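Local coordinates for cell surface protein (Faecalibacterium prausnitzii A2-165, PDB 4GT6), which is of unknown function but, as an extracellular leucine-rich repeat protein of the BspA type, probably binds other proteins at the cell surface, at residues T164-E176 and Q186-T198. Numbering follows the deposited sequence.
Sequences TVTLPDSVTAIEE and QIHIPAKVTRIGT. With EDO (1,2-ethanediol), chain J; EDO (1,2-ethanediol), chain F.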
loop_
_atom_site.group_PDB
_atom_site.type_symbol
_atom_site.label_atom_id
_atom_site.label_comp_id
_atom_site.label_asym_id
_atom_site.label_seq_id
_atom_site.Cartn_x
_atom_site.Cartn_y
_atom_site.Cartn_z
ATOM N N THR A 164 -4.136 -9.306 9.813
ATOM C CA THR A 164 -3.103 -9.251 10.853
ATOM C C THR A 164 -1.738 -9.466 10.227
ATOM O O THR A 164 -1.546 -10.422 9.471
ATOM C CB THR A 164 -3.370 -10.295 11.972
ATOM O OG1 THR A 164 -4.670 -10.100 12.523
ATOM C CG2 THR A 164 -2.344 -10.232 13.103
ATOM N N VAL A 165 -0.785 -8.582 10.557
ATOM C CA VAL A 165 0.606 -8.699 10.120
ATOM C C VAL A 165 1.475 -8.494 11.342
ATOM O O VAL A 165 1.320 -7.488 12.053
ATOM C CB VAL A 165 1.040 -7.765 8.949
ATOM C CG1 VAL A 165 2.541 -7.918 8.642
ATOM C CG2 VAL A 165 0.245 -8.052 7.678
ATOM N N THR A 166 2.394 -9.421 11.576
ATOM C CA THR A 166 3.353 -9.298 12.668
ATOM C C THR A 166 4.700 -8.916 12.066
ATOM O O THR A 166 5.254 -9.664 11.250
ATOM C CB THR A 166 3.403 -10.584 13.499
ATOM O OG1 THR A 166 2.093 -10.812 14.016
ATOM C CG2 THR A 166 4.428 -10.503 14.663
ATOM N N LEU A 167 5.198 -7.715 12.430
ATOM C CA LEU A 167 6.496 -7.257 11.956
ATOM C C LEU A 167 7.544 -7.512 13.020
ATOM O O LEU A 167 7.264 -7.310 14.205
ATOM C CB LEU A 167 6.470 -5.762 11.579
ATOM C CG LEU A 167 5.560 -5.350 10.409
ATOM C CD1 LEU A 167 5.773 -3.883 10.091
ATOM C CD2 LEU A 167 5.867 -6.155 9.168
ATOM N N PRO A 168 8.761 -7.937 12.620
ATOM C CA PRO A 168 9.809 -8.206 13.614
ATOM C C PRO A 168 10.542 -6.950 14.062
ATOM O O PRO A 168 10.490 -5.925 13.387
ATOM C CB PRO A 168 10.763 -9.115 12.834
ATOM C CG PRO A 168 10.676 -8.635 11.443
ATOM C CD PRO A 168 9.238 -8.214 11.249
ATOM N N ASP A 169 11.304 -7.067 15.162
ATOM C CA ASP A 169 12.112 -5.973 15.700
ATOM C C ASP A 169 13.173 -5.487 14.693
ATOM O O ASP A 169 13.562 -4.324 14.726
ATOM C CB ASP A 169 12.790 -6.446 16.998
ATOM C CG ASP A 169 11.838 -6.786 18.148
ATOM O OD1 ASP A 169 10.645 -6.394 18.080
ATOM O OD2 ASP A 169 12.296 -7.408 19.133
ATOM N N SER A 170 13.601 -6.364 13.750
ATOM C CA SER A 170 14.645 -6.018 12.785
ATOM C C SER A 170 14.173 -5.047 11.679
ATOM O O SER A 170 15.018 -4.488 10.980
ATOM C CB SER A 170 15.222 -7.293 12.159
ATOM O OG SER A 170 14.208 -8.117 11.605
ATOM N N VAL A 171 12.844 -4.826 11.518
ATOM C CA VAL A 171 12.354 -3.962 10.439
ATOM C C VAL A 171 12.685 -2.483 10.750
ATOM O O VAL A 171 12.328 -1.974 11.820
ATOM C CB VAL A 171 10.843 -4.202 10.142
ATOM C CG1 VAL A 171 10.225 -3.034 9.358
ATOM C CG2 VAL A 171 10.661 -5.495 9.352
ATOM N N THR A 172 13.378 -1.818 9.811
ATOM C CA THR A 172 13.728 -0.399 9.972
ATOM C C THR A 172 12.926 0.494 9.025
ATOM O O THR A 172 12.977 1.725 9.164
ATOM C CB THR A 172 15.233 -0.146 9.763
ATOM O OG1 THR A 172 15.542 -0.251 8.370
ATOM C CG2 THR A 172 16.108 -1.069 10.600
ATOM N N ALA A 173 12.253 -0.104 8.030
ATOM C CA ALA A 173 11.490 0.678 7.061
ATOM C C ALA A 173 10.284 -0.062 6.577
ATOM O O ALA A 173 10.340 -1.272 6.366
ATOM C CB ALA A 173 12.364 1.076 5.863
ATOM N N ILE A 174 9.179 0.667 6.417
ATOM C CA ILE A 174 7.934 0.163 5.820
ATOM C C ILE A 174 7.776 1.025 4.593
ATOM O O ILE A 174 7.431 2.199 4.717
ATOM C CB ILE A 174 6.725 0.205 6.787
ATOM C CG1 ILE A 174 6.993 -0.613 8.053
ATOM C CG2 ILE A 174 5.433 -0.251 6.068
ATOM C CD1 ILE A 174 5.959 -0.305 9.201
ATOM N N GLU A 175 8.052 0.472 3.407
ATOM C CA GLU A 175 8.128 1.310 2.209
ATOM C C GLU A 175 6.763 1.705 1.654
ATOM O O GLU A 175 5.723 1.237 2.123
ATOM C CB GLU A 175 9.034 0.672 1.116
ATOM C CG GLU A 175 10.455 0.305 1.576
ATOM C CD GLU A 175 11.402 1.406 2.050
ATOM O OE1 GLU A 175 10.982 2.582 2.150
ATOM O OE2 GLU A 175 12.574 1.081 2.345
ATOM N N GLU A 176 6.770 2.593 0.666
ATOM C CA GLU A 176 5.555 3.106 0.045
ATOM C C GLU A 176 4.560 2.025 -0.316
ATOM O O GLU A 176 4.945 1.009 -0.911
ATOM C CB GLU A 176 5.902 3.856 -1.254
ATOM C CG GLU A 176 6.531 5.215 -1.039
ATOM C CD GLU A 176 6.845 5.984 -2.309
ATOM O OE1 GLU A 176 6.630 5.431 -3.413
ATOM O OE2 GLU A 176 7.333 7.134 -2.197
ATOM N N GLN A 186 -5.573 -3.886 13.143
ATOM C CA GLN A 186 -4.590 -3.256 14.005
ATOM C C GLN A 186 -3.231 -3.251 13.332
ATOM O O GLN A 186 -2.956 -4.083 12.450
ATOM C CB GLN A 186 -4.485 -3.940 15.390
ATOM C CG GLN A 186 -3.913 -5.376 15.357
ATOM C CD GLN A 186 -4.843 -6.357 14.679
ATOM O OE1 GLN A 186 -6.031 -6.447 15.013
ATOM N NE2 GLN A 186 -4.362 -7.023 13.627
ATOM N N ILE A 187 -2.393 -2.278 13.752
ATOM C CA ILE A 187 -1.011 -2.065 13.317
ATOM C C ILE A 187 -0.107 -1.901 14.535
ATOM O O ILE A 187 -0.454 -1.125 15.430
ATOM C CB ILE A 187 -0.890 -0.783 12.420
ATOM C CG1 ILE A 187 -1.654 -0.869 11.101
ATOM C CG2 ILE A 187 0.569 -0.418 12.149
ATOM C CD1 ILE A 187 -1.839 0.547 10.504
ATOM N N HIS A 188 1.059 -2.586 14.558
ATOM C CA HIS A 188 2.076 -2.320 15.568
ATOM C C HIS A 188 3.357 -1.977 14.821
ATOM O O HIS A 188 3.823 -2.768 13.992
ATOM C CB HIS A 188 2.298 -3.446 16.582
ATOM C CG HIS A 188 3.414 -3.115 17.538
ATOM N ND1 HIS A 188 3.251 -2.167 18.529
ATOM C CD2 HIS A 188 4.703 -3.537 17.545
ATOM C CE1 HIS A 188 4.419 -2.088 19.148
ATOM N NE2 HIS A 188 5.320 -2.901 18.596
ATOM N N ILE A 189 3.888 -0.774 15.068
ATOM C CA ILE A 189 5.138 -0.315 14.465
ATOM C C ILE A 189 6.288 -0.705 15.392
ATOM O O ILE A 189 6.345 -0.184 16.514
ATOM C CB ILE A 189 5.112 1.227 14.196
ATOM C CG1 ILE A 189 3.845 1.663 13.381
ATOM C CG2 ILE A 189 6.419 1.678 13.540
ATOM C CD1 ILE A 189 3.641 0.993 11.960
ATOM N N PRO A 190 7.228 -1.590 14.964
ATOM C CA PRO A 190 8.334 -1.960 15.871
ATOM C C PRO A 190 9.297 -0.786 16.115
ATOM O O PRO A 190 9.332 0.185 15.343
ATOM C CB PRO A 190 8.992 -3.154 15.179
ATOM C CG PRO A 190 8.574 -3.088 13.766
ATOM C CD PRO A 190 7.283 -2.327 13.684
ATOM N N ALA A 191 10.074 -0.864 17.221
ATOM C CA ALA A 191 10.977 0.193 17.704
ATOM C C ALA A 191 11.987 0.738 16.702
ATOM O O ALA A 191 12.261 1.937 16.728
ATOM C CB ALA A 191 11.726 -0.279 18.946
ATOM N N LYS A 192 12.520 -0.110 15.813
ATOM C CA LYS A 192 13.575 0.329 14.897
ATOM C C LYS A 192 13.074 0.972 13.603
ATOM O O LYS A 192 13.892 1.346 12.765
ATOM C CB LYS A 192 14.492 -0.855 14.578
ATOM C CG LYS A 192 15.449 -1.130 15.748
ATOM C CD LYS A 192 16.013 -2.547 15.770
ATOM C CE LYS A 192 16.618 -3.012 14.468
ATOM N NZ LYS A 192 18.068 -3.267 14.595
ATOM N N VAL A 193 11.760 1.126 13.431
ATOM C CA VAL A 193 11.263 1.751 12.207
ATOM C C VAL A 193 11.663 3.249 12.163
ATOM O O VAL A 193 11.291 4.028 13.059
ATOM C CB VAL A 193 9.737 1.552 12.041
ATOM C CG1 VAL A 193 9.221 2.390 10.852
ATOM C CG2 VAL A 193 9.414 0.058 11.833
ATOM N N THR A 194 12.413 3.643 11.123
ATOM C CA THR A 194 12.836 5.049 10.961
ATOM C C THR A 194 12.294 5.646 9.665
ATOM O O THR A 194 12.503 6.843 9.404
ATOM C CB THR A 194 14.362 5.205 11.031
ATOM O OG1 THR A 194 14.942 4.409 9.993
ATOM C CG2 THR A 194 14.932 4.865 12.421
ATOM N N ARG A 195 11.587 4.824 8.860
ATOM C CA ARG A 195 10.971 5.299 7.623
ATOM C C ARG A 195 9.673 4.563 7.362
ATOM O O ARG A 195 9.625 3.332 7.396
ATOM C CB ARG A 195 11.921 5.150 6.409
ATOM C CG ARG A 195 11.250 5.489 5.058
ATOM C CD ARG A 195 12.255 5.646 3.930
ATOM N NE ARG A 195 12.859 4.362 3.560
ATOM C CZ ARG A 195 14.080 3.973 3.908
ATOM N NH1 ARG A 195 14.858 4.772 4.631
ATOM N NH2 ARG A 195 14.531 2.780 3.546
ATOM N N ILE A 196 8.623 5.322 7.079
ATOM C CA ILE A 196 7.344 4.769 6.624
ATOM C C ILE A 196 7.030 5.546 5.355
ATOM O O ILE A 196 6.859 6.764 5.411
ATOM C CB ILE A 196 6.177 4.803 7.658
ATOM C CG1 ILE A 196 6.540 4.046 8.959
ATOM C CG2 ILE A 196 4.896 4.229 7.000
ATOM C CD1 ILE A 196 5.398 3.912 10.019
ATOM N N GLY A 197 7.012 4.853 4.223
ATOM C CA GLY A 197 6.812 5.480 2.928
ATOM C C GLY A 197 5.395 5.969 2.723
ATOM O O GLY A 197 4.471 5.525 3.407
ATOM N N THR A 198 5.221 6.851 1.746
ATOM C CA THR A 198 3.928 7.434 1.369
ATOM C C THR A 198 2.895 6.336 1.134
ATOM O O THR A 198 3.222 5.384 0.411
ATOM C CB THR A 198 4.120 8.269 0.079
ATOM O OG1 THR A 198 5.259 9.129 0.199
ATOM C CG2 THR A 198 2.920 9.087 -0.257
HETATM C C1 EDO J . 0.919 -4.166 10.926
HETATM O O1 EDO J . 1.347 -4.442 12.245
HETATM C C2 EDO J . 2.140 -3.763 10.083
HETATM O O2 EDO J . 2.783 -2.657 10.705
HETATM C C1 EDO F . 2.635 7.499 5.167
HETATM O O1 EDO F . 1.653 7.950 4.194
HETATM C C2 EDO F . 3.929 8.368 5.054
HETATM O O2 EDO F . 4.786 8.317 6.202
HETATM O O HOH W 1 -1.698 -6.492 12.461
HETATM O O HOH W 2 3.589 -5.618 13.768
HETATM O O HOH W 3 11.790 -2.471 14.272
HETATM O O HOH W 4 17.583 -4.079 11.670
HETATM O O HOH W 5 15.162 2.822 7.561
HETATM O O HOH W 6 7.598 7.869 0.465
#
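Two successive coils of the leucine-rich repeat solenoid pair through Ile174 and Ile196, whose backbones run parallel. Ile174 N donates to Arg195 O at 2.9 Å, and Ile174 O accepts a hydrogen bond from Gly197 N at 2.7 Å. Just before this, Thr172 O accepts one from Thr194 N, almost straight (173°). Gly197, with no side chain, brings its CA close against the neighbouring backbone, 3.7 Å from Glu176 N. On the face of Ala173 and Arg195, Arg195 forms a side-on, bidentate salt bridge with Glu175: Arg195 NE to Glu175 OE1 and Arg195 NH2 to Glu175 OE2, each 2.9 Å, on the syn lone pairs. Carboxylate and guanidinium lie nearly coplanar, 15° apart, and the small methyl of Ala173 lies over one guanidinium face, CB 3.6 Å from Arg195 NH2. The bend of Arg195 at chi3 (70°) turns its end back to the acid.

Inside the solenoid, branched aliphatic residues of the two coils meet: Ile174 CD1 reaches Ile189 CD1 at 3.8 Å, and Val171 and Val193 lie side by side. Each coil turns through a type I beta turn, Pro168 to Val171 and Pro190 to Val193; the ring of Pro190 packs against Leu167 CB. No direct backbone bond joins strands 164-166 and 186-189; water and an ethanediol, probably from the crystallisation liquor, bridge them: the diol's O1 accepts from His188 N and donates to Val165 O, while one water links Val165 N to Gln186 O.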